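Local coordinates for protein cellulase (Xanthomonas axonopodis pv. citri, PDB 5HOS) that probably cleaves internal beta-1,4-glucosidic bonds of cellulose and related glucans, as an endo-glucanase of glycosyl hydrolase family 5, at residues K66-V71 with S331-R336; V212-I217 with Y224-H229; G242-S245 with E251-R254. All blocks are in the same frame, centred on the assembly; numbering follows the deposited sequence.

In the fold
All three contacts belong to one eight-stranded (beta/alpha) barrel. Interaction 1 joins the turn after its first barrel helix, 57-65, to its last, 330-341, where the two ends of the chain's helical layer meet. Interactions 2 and 3 follow each other in the chain: one packs segment 212-217 onto strand 224-231, the other ties the loop after that strand to helix 248-262. Their centres are 21 Å apart and their nearest atoms about 6 Å. The centre of interaction 1 lies 26 Å from that of interaction 2 and 21 Å from that of interaction 3, with nearest atoms about 10 Å apart in both cases. Family 5 enzymes work at the C-terminal ends of the barrel strands; strand 224-231 carries His229, bonded to Glu159, toward that end.

Interaction 1: residues K66-V71 with S331-R336; sequences KHMNTV and SILSPR
The hydroxyl of Ser334 donates a hydrogen bond to the backbone oxygen of Lys66 from an unusual direction: the donor stands 45° out of the carbonyl plane, and the C=O...donor angle is 110°. The bond itself is ordinary in length, 2.9 Å from Ser334 OG to Lys66 O. It closes the outer layer of the (beta/alpha) barrel, because Lys66 follows helix 57-65, the first of the barrel helices, and Ser334 lies on the last one, 330-341. Helix 57-65 ends in a Schellman motif, with His67 at positive phi as the C-prime residue and Met68 N bonded back to Phe63 O. Lys66 O therefore sits at the C-terminal end of a helix, where the local dipole would probably make it a better acceptor. The same oxygen also takes a CA-H...O contact from Ser334 CA at 3.5 Å. Ser334 can reach it because OG is anti to its own backbone N (chi1 -175°). The kink of helix 330-341 comes right after this serine, at Pro335, whose nitrogen has no bond to the preceding turn.

Around the bond the neighbours play different parts. Lys66 passes Ser334 OG with its CB at 3.8 Å, but the chain bends off and its NZ forms a salt bridge with Asp326. Thr341 of the same last helix bonds to His67 O, a second tie from this helix to the turn. Met68, extended beyond CG, runs toward helix 330-341, touching Val32 of strand 29-34, Phe63 of helix 57-65 and Ala337, and its methyl CE rests on Leu333 CB at 4.0 Å. On the outer side, the His67 ring turns an edge to the serine, CD2 lying 3.4 Å from Ser334 OG, close to the ring plane.

Interaction 2: residues V212-I217 with Y224-H229; sequences VAMASI and YAIEAH
Ile217 O and Tyr224 OH are both hydrogen-bonded to one atom, Lys265 NZ, which Ala215 O joins through a weak bond. The two oxygens, Ile217 O and Tyr224 OH, lie 3.4 Å apart. Below this polar rim the contact is greasy. Ile217 CG2 meets Tyr224 CE2 at 4.0 Å, the two side chains running askew, and Met214 CE reaches Ile226 CD1 at 4.3 Å. The tyrosine ring gets there with CG set between backbone N and carbonyl carbon (chi1 73°), and Ile226 CD1 lies at its edge, in the ring plane. This is the helix-to-strand half of a beta-alpha-beta unit of the barrel, strand 188-191, helix 210-213 and strand 224-231; Val190 and Trp259 also touch Met214.

Ile226 points to this outer layer and Glu227 the opposite way. There His229 NE2 donates to the anti lone pair of Glu227 OE2 at 2.8 Å, an oxygen also salt-bridged to Arg72, while His229 ND1 bonds to Glu159. On the outer side, the Lys265 ammonium is held by neutral oxygens, two peptide carbonyls and the tyrosine hydroxyl, which implies that dipoles probably solvate its charge where the apolar packing ends.

Interaction 3: residues G242-S245 with E251-R254; sequences GCVS and ERLR
Val244 and Arg252 bury the most surface here, the methyl CG2 of Val244 lying 3.7 Å from Arg252 NH2. The two side chains cross at about a right angle, and the methyl approaches the guanidinium obliquely. In the (beta/alpha) barrel this is a loop-to-helix contact: segment 242-245 belongs to the connection between strand 224-231 and helix 248-262, and Arg252 stands on that helix.

What makes the arginine a firm surface for the valine is its own anchoring. The chain is stretched straight from CG to NE (chi2 176°, chi3 177°), which carries the guanidinium away from the helix to the peptide oxygens at the end of the strand. NH1 bonds to Tyr231 O and Asp233 O, and NH2 adds a weak bond to Ala234 O. The cation is thus paired with carbonyl oxygens, and its rotation is largely fixed. On the loop side, Val244 pairs through its backbone with Leu232, and the adjacent Cys243 is locked to Cys280, on helix 278-293, by the disulfide. Val244 and Ser245 also touch a neighbouring molecule in the crystal, so their exact pose may owe something to packing.

Ser245 and Glu251 make the second link, at the surface. Their closest side-chain atoms, Ser245 OG and Glu251 OE1, are 4.3 Å apart, so a water bridges them. Thr247 serves both residues, giving its backbone N to Ser245 OG and its hydroxyl to a bond with Glu251 OE2. The bridging water lies 2.7 Å from Ser245 OG and donates to Glu251 OE1 at 2.8 Å.

Interaction 1: residues K66-V71 with S331-R336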
ATOM      1  N   LYS A  66      18.487   4.381  -5.958  1.00 26.34           N
ATOM      2  CA  LYS A  66      18.278   5.220  -4.769  1.00 25.67           C
ATOM      3  C   LYS A  66      18.106   4.416  -3.474  1.00 25.12           C
ATOM      4  O   LYS A  66      17.650   4.961  -2.467  1.00 27.44           O
ATOM      5  CB  LYS A  66      17.073   6.141  -4.988  1.00 26.27           C
ATOM      6  CG  LYS A  66      17.246   7.114  -6.142  1.00 28.07           C
ATOM      7  CD  LYS A  66      18.243   8.217  -5.805  1.00 31.80           C
ATOM      8  CE  LYS A  66      19.083   8.611  -6.999  1.00 34.41           C
ATOM      9  NZ  LYS A  66      20.095   9.620  -6.581  1.00 38.67           N
ATOM     10  N   HIS A  67      18.488   3.135  -3.507  1.00 25.00           N
ATOM     11  CA  HIS A  67      18.537   2.239  -2.341  1.00 25.68           C
ATOM     12  C   HIS A  67      17.174   1.778  -1.820  1.00 22.99           C
ATOM     13  O   HIS A  67      17.086   1.270  -0.702  1.00 24.41           O
ATOM     14  CB  HIS A  67      19.387   2.839  -1.216  1.00 28.41           C
ATOM     15  CG  HIS A  67      20.663   3.435  -1.703  1.00 32.74           C
ATOM     16  ND1 HIS A  67      21.687   2.673  -2.219  1.00 36.62           N
ATOM     17  CD2 HIS A  67      21.059   4.723  -1.809  1.00 36.59           C
ATOM     18  CE1 HIS A  67      22.673   3.464  -2.595  1.00 37.79           C
ATOM     19  NE2 HIS A  67      22.318   4.713  -2.358  1.00 40.52           N
ATOM     20  N   MET A  68      16.127   1.917  -2.635  1.00 22.17           N
ATOM     21  CA  MET A  68      14.814   1.364  -2.299  1.00 19.95           C
ATOM     22  C   MET A  68      14.779  -0.076  -2.751  1.00 20.19           C
ATOM     23  O   MET A  68      15.356  -0.414  -3.785  1.00 20.29           O
ATOM     24  CB  MET A  68      13.700   2.153  -2.984  1.00 20.39           C
ATOM     25  CG  MET A  68      13.446   3.468  -2.299  1.00 21.58           C
ATOM     26  SD  MET A  68      12.396   4.551  -3.255  1.00 25.17           S
ATOM     27  CE  MET A  68      12.228   5.907  -2.090  1.00 26.12           C
ATOM     28  N   ASN A  69      14.110  -0.924  -1.977  1.00 17.42           N
ATOM     29  CA  ASN A  69      13.939  -2.323  -2.355  1.00 16.30           C
ATOM     30  C   ASN A  69      12.496  -2.753  -2.610  1.00 16.58           C
ATOM     31  O   ASN A  69      12.249  -3.931  -2.806  1.00 17.82           O
ATOM     32  CB  ASN A  69      14.595  -3.246  -1.318  1.00 16.71           C
ATOM     33  CG  ASN A  69      13.843  -3.282   0.005  1.00 17.74           C
ATOM     34  OD1 ASN A  69      12.929  -2.502   0.236  1.00 18.82           O
ATOM     35  ND2 ASN A  69      14.230  -4.201   0.878  1.00 18.03           N
ATOM     36  N   THR A  70      11.550  -1.815  -2.620  1.00 16.09           N
ATOM     37  CA  THR A  70      10.126  -2.159  -2.710  1.00 15.26           C
ATOM     38  C   THR A  70       9.373  -1.199  -3.625  1.00 15.33           C
ATOM     39  O   THR A  70       9.597   0.000  -3.589  1.00 17.18           O
ATOM     40  CB  THR A  70       9.486  -2.165  -1.305  1.00 15.46           C
ATOM     41  OG1 THR A  70      10.195  -3.091  -0.468  1.00 15.68           O
ATOM     42  CG2 THR A  70       8.016  -2.571  -1.349  1.00 16.40           C
ATOM     43  N   VAL A  71       8.502  -1.762  -4.457  1.00 15.21           N
ATOM     44  CA  VAL A  71       7.525  -1.015  -5.236  1.00 16.42           C
ATOM     45  C   VAL A  71       6.151  -1.457  -4.761  1.00 15.96           C
ATOM     46  O   VAL A  71       5.865  -2.653  -4.714  1.00 17.59           O
ATOM     47  CB  VAL A  71       7.682  -1.294  -6.750  1.00 17.62           C
ATOM     48  CG1 VAL A  71       6.444  -0.880  -7.539  1.00 18.51           C
ATOM     49  CG2 VAL A  71       8.928  -0.586  -7.267  1.00 19.00           C
ATOM     50  N   SER A 331      16.353  13.303  -1.525  1.00 25.93           N
ATOM     51  CA  SER A 331      17.571  13.517  -0.731  1.00 27.12           C
ATOM     52  C   SER A 331      17.397  13.087   0.733  1.00 28.00           C
ATOM     53  O   SER A 331      18.383  12.838   1.422  1.00 29.26           O
ATOM     54  CB  SER A 331      18.033  14.980  -0.809  1.00 28.12           C
ATOM     55  OG  SER A 331      17.160  15.825  -0.086  1.00 28.51           O
ATOM     56  N   ILE A 332      16.148  13.003   1.197  1.00 27.36           N
ATOM     57  CA  ILE A 332      15.822  12.427   2.507  1.00 27.10           C
ATOM     58  C   ILE A 332      15.464  10.945   2.402  1.00 26.04           C
ATOM     59  O   ILE A 332      15.929  10.143   3.214  1.00 26.64           O
ATOM     60  CB  ILE A 332      14.665  13.200   3.180  1.00 28.87           C
ATOM     61  CG1 ILE A 332      15.067  14.669   3.385  1.00 31.55           C
ATOM     62  CG2 ILE A 332      14.281  12.546   4.511  1.00 28.86           C
ATOM     63  CD1 ILE A 332      13.911  15.618   3.634  1.00 32.43           C
ATOM     64  N   LEU A 333      14.633  10.585   1.422  1.00 24.93           N
ATOM     65  CA  LEU A 333      14.167   9.195   1.284  1.00 25.61           C
ATOM     66  C   LEU A 333      15.298   8.221   0.985  1.00 26.66           C
ATOM     67  O   LEU A 333      15.314   7.108   1.524  1.00 26.60           O
ATOM     68  CB  LEU A 333      13.094   9.075   0.201  1.00 24.98           C
ATOM     69  CG  LEU A 333      11.775   9.797   0.473  1.00 26.97           C
ATOM     70  CD1 LEU A 333      10.955   9.925  -0.803  1.00 27.01           C
ATOM     71  CD2 LEU A 333      10.975   9.080   1.560  1.00 29.00           C
ATOM     72  N   SER A 334      16.241   8.643   0.141  1.00 26.01           N
ATOM     73  CA  SER A 334      17.312   7.757  -0.309  1.00 25.91           C
ATOM     74  C   SER A 334      18.253   7.303   0.822  1.00 24.81           C
ATOM     75  O   SER A 334      18.449   6.100   0.988  1.00 26.17           O
ATOM     76  CB  SER A 334      18.079   8.368  -1.493  1.00 25.77           C
ATOM     77  OG  SER A 334      19.031   7.454  -1.999  1.00 28.97           O
ATOM     78  N   PRO A 335      18.823   8.244   1.611  1.00 26.67           N
ATOM     79  CA  PRO A 335      19.674   7.777   2.724  1.00 26.41           C
ATOM     80  C   PRO A 335      18.923   6.953   3.786  1.00 25.96           C
ATOM     81  O   PRO A 335      19.509   6.046   4.378  1.00 26.92           O
ATOM     82  CB  PRO A 335      20.258   9.070   3.325  1.00 26.60           C
ATOM     83  CG  PRO A 335      19.517  10.201   2.703  1.00 27.78           C
ATOM     84  CD  PRO A 335      18.894   9.708   1.433  1.00 27.89           C
ATOM     85  N   ARG A 336      17.647   7.256   4.013  1.00 25.36           N
ATOM     86  CA  ARG A 336      16.825   6.476   4.949  1.00 26.85           C
ATOM     87  C   ARG A 336      16.574   5.064   4.411  1.00 25.62           C
ATOM     88  O   ARG A 336      16.683   4.082   5.152  1.00 26.67           O
ATOM     89  CB  ARG A 336      15.508   7.198   5.242  1.00 28.10           C
ATOM     90  CG  ARG A 336      15.687   8.515   5.987  1.00 31.06           C
ATOM     91  CD  ARG A 336      16.020   8.289   7.453  1.00 35.09           C
ATOM     92  NE  ARG A 336      16.135   9.549   8.187  1.00 39.99           N
ATOM     93  CZ  ARG A 336      16.423   9.656   9.485  1.00 42.12           C
ATOM     94  NH1 ARG A 336      16.501  10.860  10.042  1.00 43.14           N
ATOM     95  NH2 ARG A 336      16.636   8.573  10.231  1.00 39.67           N
TER

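Interaction 2: residues V212-I217 with Y224-H229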
ATOM      1  N   VAL A 212     -10.125  -2.094  17.943  1.00 16.51           N
ATOM      2  CA  VAL A 212     -10.833  -3.276  18.431  1.00 16.78           C
ATOM      3  C   VAL A 212     -10.865  -4.344  17.335  1.00 15.67           C
ATOM      4  O   VAL A 212     -10.437  -5.492  17.543  1.00 17.18           O
ATOM      5  CB  VAL A 212     -12.269  -2.920  18.898  1.00 17.43           C
ATOM      6  CG1 VAL A 212     -13.050  -4.171  19.290  1.00 17.78           C
ATOM      7  CG2 VAL A 212     -12.207  -1.948  20.066  1.00 16.84           C
ATOM      8  N   ALA A 213     -11.369  -3.963  16.171  1.00 15.81           N
ATOM      9  CA  ALA A 213     -11.638  -4.924  15.095  1.00 16.06           C
ATOM     10  C   ALA A 213     -10.387  -5.667  14.618  1.00 17.35           C
ATOM     11  O   ALA A 213     -10.422  -6.881  14.397  1.00 20.14           O
ATOM     12  CB  ALA A 213     -12.313  -4.219  13.926  1.00 16.38           C
ATOM     13  N   MET A 214      -9.277  -4.947  14.506  1.00 17.80           N
ATOM     14  CA  MET A 214      -8.056  -5.507  13.949  1.00 20.06           C
ATOM     15  C   MET A 214      -7.219  -6.248  14.990  1.00 18.36           C
ATOM     16  O   MET A 214      -6.339  -7.003  14.608  1.00 21.42           O
ATOM     17  CB  MET A 214      -7.242  -4.415  13.257  1.00 20.76           C
ATOM     18  CG  MET A 214      -7.992  -3.719  12.115  1.00 24.10           C
ATOM     19  SD  MET A 214      -8.582  -4.769  10.752  1.00 30.24           S
ATOM     20  CE  MET A 214      -7.035  -5.511  10.276  1.00 29.82           C
ATOM     21  N   ALA A 215      -7.516  -6.069  16.281  1.00 15.11           N
ATOM     22  CA  ALA A 215      -6.808  -6.807  17.351  1.00 20.59           C
ATOM     23  C   ALA A 215      -6.973  -8.314  17.228  1.00 23.04           C
ATOM     24  O   ALA A 215      -6.054  -9.068  17.553  1.00 26.30           O
ATOM     25  CB  ALA A 215      -7.279  -6.350  18.724  1.00 23.29           C
ATOM     26  N   SER A 216      -8.142  -8.752  16.767  1.00 24.30           N
ATOM     27  CA  SER A 216      -8.425 -10.178  16.671  1.00 27.13           C
ATOM     28  C   SER A 216      -8.026 -10.799  15.326  1.00 24.08           C
ATOM     29  O   SER A 216      -8.235 -11.998  15.138  1.00 25.54           O
ATOM     30  CB  SER A 216      -9.906 -10.434  16.967  1.00 33.43           C
ATOM     31  OG  SER A 216     -10.732  -9.699  16.084  1.00 38.34           O
ATOM     32  N   ILE A 217      -7.451 -10.020  14.403  1.00 21.55           N
ATOM     33  CA  ILE A 217      -6.949 -10.594  13.141  1.00 21.50           C
ATOM     34  C   ILE A 217      -5.900 -11.661  13.422  1.00 21.61           C
ATOM     35  O   ILE A 217      -4.991 -11.459  14.233  1.00 20.61           O
ATOM     36  CB  ILE A 217      -6.350  -9.543  12.179  1.00 23.79           C
ATOM     37  CG1 ILE A 217      -7.467  -8.777  11.476  1.00 25.52           C
ATOM     38  CG2 ILE A 217      -5.451 -10.176  11.098  1.00 27.17           C
ATOM     39  CD1 ILE A 217      -8.303  -9.575  10.483  1.00 25.15           C
ATOM     40  N   TYR A 224       2.313 -11.627   8.337  1.00 15.75           N
ATOM     41  CA  TYR A 224       1.527 -10.471   7.910  1.00 15.18           C
ATOM     42  C   TYR A 224       1.950  -9.226   8.659  1.00 15.47           C
ATOM     43  O   TYR A 224       2.684  -9.295   9.643  1.00 17.22           O
ATOM     44  CB  TYR A 224       0.035 -10.744   8.129  1.00 17.38           C
ATOM     45  CG  TYR A 224      -0.420 -10.726   9.579  1.00 18.16           C
ATOM     46  CD1 TYR A 224      -0.155 -11.796  10.439  1.00 19.18           C
ATOM     47  CD2 TYR A 224      -1.119  -9.641  10.088  1.00 19.51           C
ATOM     48  CE1 TYR A 224      -0.587 -11.778  11.763  1.00 20.16           C
ATOM     49  CE2 TYR A 224      -1.550  -9.612  11.400  1.00 19.36           C
ATOM     50  CZ  TYR A 224      -1.279 -10.679  12.238  1.00 19.74           C
ATOM     51  OH  TYR A 224      -1.726 -10.615  13.536  1.00 22.60           O
ATOM     52  N   ALA A 225       1.502  -8.079   8.164  1.00 15.86           N
ATOM     53  CA  ALA A 225       1.649  -6.822   8.876  1.00 16.81           C
ATOM     54  C   ALA A 225       0.382  -6.021   8.675  1.00 15.53           C
ATOM     55  O   ALA A 225      -0.344  -6.237   7.710  1.00 15.45           O
ATOM     56  CB  ALA A 225       2.858  -6.043   8.372  1.00 17.68           C
ATOM     57  N   ILE A 226       0.126  -5.124   9.620  1.00 15.12           N
ATOM     58  CA  ILE A 226      -1.000  -4.206   9.543  1.00 15.00           C
ATOM     59  C   ILE A 226      -0.562  -3.020   8.699  1.00 15.17           C
ATOM     60  O   ILE A 226       0.447  -2.378   8.988  1.00 17.91           O
ATOM     61  CB  ILE A 226      -1.434  -3.722  10.944  1.00 16.09           C
ATOM     62  CG1 ILE A 226      -1.782  -4.913  11.852  1.00 17.26           C
ATOM     63  CG2 ILE A 226      -2.602  -2.743  10.843  1.00 15.93           C
ATOM     64  CD1 ILE A 226      -2.857  -5.838  11.309  1.00 18.53           C
ATOM     65  N   GLU A 227      -1.341  -2.722   7.673  1.00 15.53           N
ATOM     66  CA  GLU A 227      -1.045  -1.634   6.755  1.00 16.01           C
ATOM     67  C   GLU A 227      -1.738  -0.388   7.252  1.00 16.01           C
ATOM     68  O   GLU A 227      -2.944  -0.408   7.470  1.00 14.56           O
ATOM     69  CB  GLU A 227      -1.539  -1.970   5.355  1.00 15.00           C
ATOM     70  CG  GLU A 227      -1.441  -0.802   4.375  1.00 14.59           C
ATOM     71  CD  GLU A 227      -1.720  -1.174   2.939  1.00 14.83           C
ATOM     72  OE1 GLU A 227      -1.532  -2.335   2.578  1.00 16.70           O
ATOM     73  OE2 GLU A 227      -2.114  -0.283   2.153  1.00 16.36           O
ATOM     74  N   ALA A 228      -0.966   0.679   7.427  1.00 17.40           N
ATOM     75  CA  ALA A 228      -1.479   1.991   7.779  1.00 17.67           C
ATOM     76  C   ALA A 228      -1.006   3.024   6.774  1.00 16.41           C
ATOM     77  O   ALA A 228       0.035   2.857   6.138  1.00 17.59           O
ATOM     78  CB  ALA A 228      -1.010   2.375   9.166  1.00 20.68           C
ATOM     79  N   HIS A 229      -1.802   4.076   6.602  1.00 15.98           N
ATOM     80  CA  HIS A 229      -1.436   5.208   5.764  1.00 16.05           C
ATOM     81  C   HIS A 229      -1.350   6.449   6.644  1.00 16.41           C
ATOM     82  O   HIS A 229      -2.050   6.546   7.650  1.00 16.79           O
ATOM     83  CB  HIS A 229      -2.481   5.417   4.670  1.00 16.53           C
ATOM     84  CG  HIS A 229      -2.562   4.294   3.681  1.00 15.98           C
ATOM     85  ND1 HIS A 229      -3.357   4.360   2.562  1.00 16.57           N
ATOM     86  CD2 HIS A 229      -1.977   3.072   3.648  1.00 16.07           C
ATOM     87  CE1 HIS A 229      -3.246   3.239   1.875  1.00 15.45           C
ATOM     88  NE2 HIS A 229      -2.410   2.440   2.512  1.00 15.34           N
TER

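Interaction 3: residues G242-S245 with E251-R254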
ATOM      1  N   GLY A 242       1.702  21.043   2.283  1.00 32.13           N
ATOM      2  CA  GLY A 242       2.254  21.542   3.542  1.00 31.99           C
ATOM      3  C   GLY A 242       2.127  20.552   4.689  1.00 29.49           C
ATOM      4  O   GLY A 242       1.252  19.690   4.679  1.00 29.42           O
ATOM      5  N   CYS A 243       3.003  20.688   5.685  1.00 28.17           N
ATOM      6  CA  CYS A 243       2.951  19.851   6.892  1.00 28.18           C
ATOM      7  C   CYS A 243       2.661  20.710   8.113  1.00 29.14           C
ATOM      8  O   CYS A 243       3.132  21.839   8.211  1.00 31.54           O
ATOM      9  CB  CYS A 243       4.260  19.090   7.078  1.00 28.87           C
ATOM     10  SG  CYS A 243       4.644  18.033   5.662  1.00 31.59           S
ATOM     11  N   VAL A 244       1.903  20.149   9.048  1.00 23.39           N
ATOM     12  CA  VAL A 244       1.417  20.894  10.218  1.00 27.96           C
ATOM     13  C   VAL A 244       2.573  21.349  11.122  1.00 27.56           C
ATOM     14  O   VAL A 244       2.559  22.472  11.616  1.00 28.89           O
ATOM     15  CB  VAL A 244       0.390  20.051  11.029  1.00 28.39           C
ATOM     16  CG1 VAL A 244       0.014  20.732  12.347  1.00 31.44           C
ATOM     17  CG2 VAL A 244      -0.860  19.776  10.195  1.00 29.16           C
ATOM     18  N   SER A 245       3.554  20.469  11.332  1.00 29.42           N
ATOM     19  CA  SER A 245       4.686  20.737  12.211  1.00 28.30           C
ATOM     20  C   SER A 245       5.865  19.843  11.873  1.00 29.04           C
ATOM     21  O   SER A 245       5.731  18.869  11.121  1.00 30.22           O
ATOM     22  CB  SER A 245       4.301  20.511  13.682  1.00 28.29           C
ATOM     23  OG  SER A 245       4.519  19.167  14.101  1.00 28.51           O
ATOM     24  N   GLU A 251       4.115  12.242  15.886  1.00 24.35           N
ATOM     25  CA  GLU A 251       2.937  12.365  16.745  1.00 26.71           C
ATOM     26  C   GLU A 251       1.739  11.562  16.248  1.00 26.66           C
ATOM     27  O   GLU A 251       1.025  10.975  17.055  1.00 25.42           O
ATOM     28  CB  GLU A 251       2.545  13.828  16.899  1.00 28.49           C
ATOM     29  CG  GLU A 251       3.524  14.610  17.769  1.00 30.18           C
ATOM     30  CD  GLU A 251       3.488  16.104  17.515  1.00 33.51           C
ATOM     31  OE1 GLU A 251       2.503  16.610  16.942  1.00 39.90           O
ATOM     32  OE2 GLU A 251       4.463  16.777  17.889  1.00 38.03           O
ATOM     33  N   ARG A 252       1.536  11.538  14.931  1.00 25.77           N
ATOM     34  CA  ARG A 252       0.422  10.804  14.321  1.00 24.13           C
ATOM     35  C   ARG A 252       0.664   9.305  14.164  1.00 23.21           C
ATOM     36  O   ARG A 252      -0.291   8.569  13.891  1.00 20.67           O
ATOM     37  CB  ARG A 252       0.030  11.433  12.985  1.00 22.75           C
ATOM     38  CG  ARG A 252      -0.676  12.764  13.168  1.00 23.85           C
ATOM     39  CD  ARG A 252      -0.970  13.421  11.843  1.00 24.36           C
ATOM     40  NE  ARG A 252      -1.710  14.676  11.981  1.00 24.40           N
ATOM     41  CZ  ARG A 252      -1.951  15.526  10.981  1.00 24.94           C
ATOM     42  NH1 ARG A 252      -1.516  15.271   9.750  1.00 24.30           N
ATOM     43  NH2 ARG A 252      -2.627  16.650  11.207  1.00 26.19           N
ATOM     44  N   LEU A 253       1.918   8.866  14.320  1.00 20.97           N
ATOM     45  CA  LEU A 253       2.257   7.438  14.392  1.00 22.69           C
ATOM     46  C   LEU A 253       2.302   6.873  15.806  1.00 22.91           C
ATOM     47  O   LEU A 253       2.244   5.650  15.975  1.00 23.08           O
ATOM     48  CB  LEU A 253       3.604   7.143  13.710  1.00 22.19           C
ATOM     49  CG  LEU A 253       3.725   7.389  12.200  1.00 22.52           C
ATOM     50  CD1 LEU A 253       5.034   6.818  11.669  1.00 22.45           C
ATOM     51  CD2 LEU A 253       2.549   6.816  11.411  1.00 21.78           C
ATOM     52  N   ARG A 254       2.395   7.730  16.820  1.00 22.54           N
ATOM     53  CA  ARG A 254       2.717   7.249  18.172  1.00 23.71           C
ATOM     54  C   ARG A 254       1.707   6.242  18.764  1.00 22.55           C
ATOM     55  O   ARG A 254       2.109   5.159  19.206  1.00 20.59           O
ATOM     56  CB  ARG A 254       2.932   8.421  19.135  1.00 27.06           C
ATOM     57  CG  ARG A 254       3.604   8.009  20.435  1.00 31.39           C
ATOM     58  CD  ARG A 254       3.895   9.212  21.326  1.00 36.57           C
ATOM     59  NE  ARG A 254       5.004  10.040  20.842  1.00 38.19           N
ATOM     60  CZ  ARG A 254       6.300   9.710  20.891  1.00 41.45           C
ATOM     61  NH1 ARG A 254       6.715   8.537  21.390  1.00 43.48           N
ATOM     62  NH2 ARG A 254       7.200  10.564  20.422  1.00 42.87           N
TER
HETATM   63  O   HOH W   1       3.031  19.321  16.367  1.00 37.32           O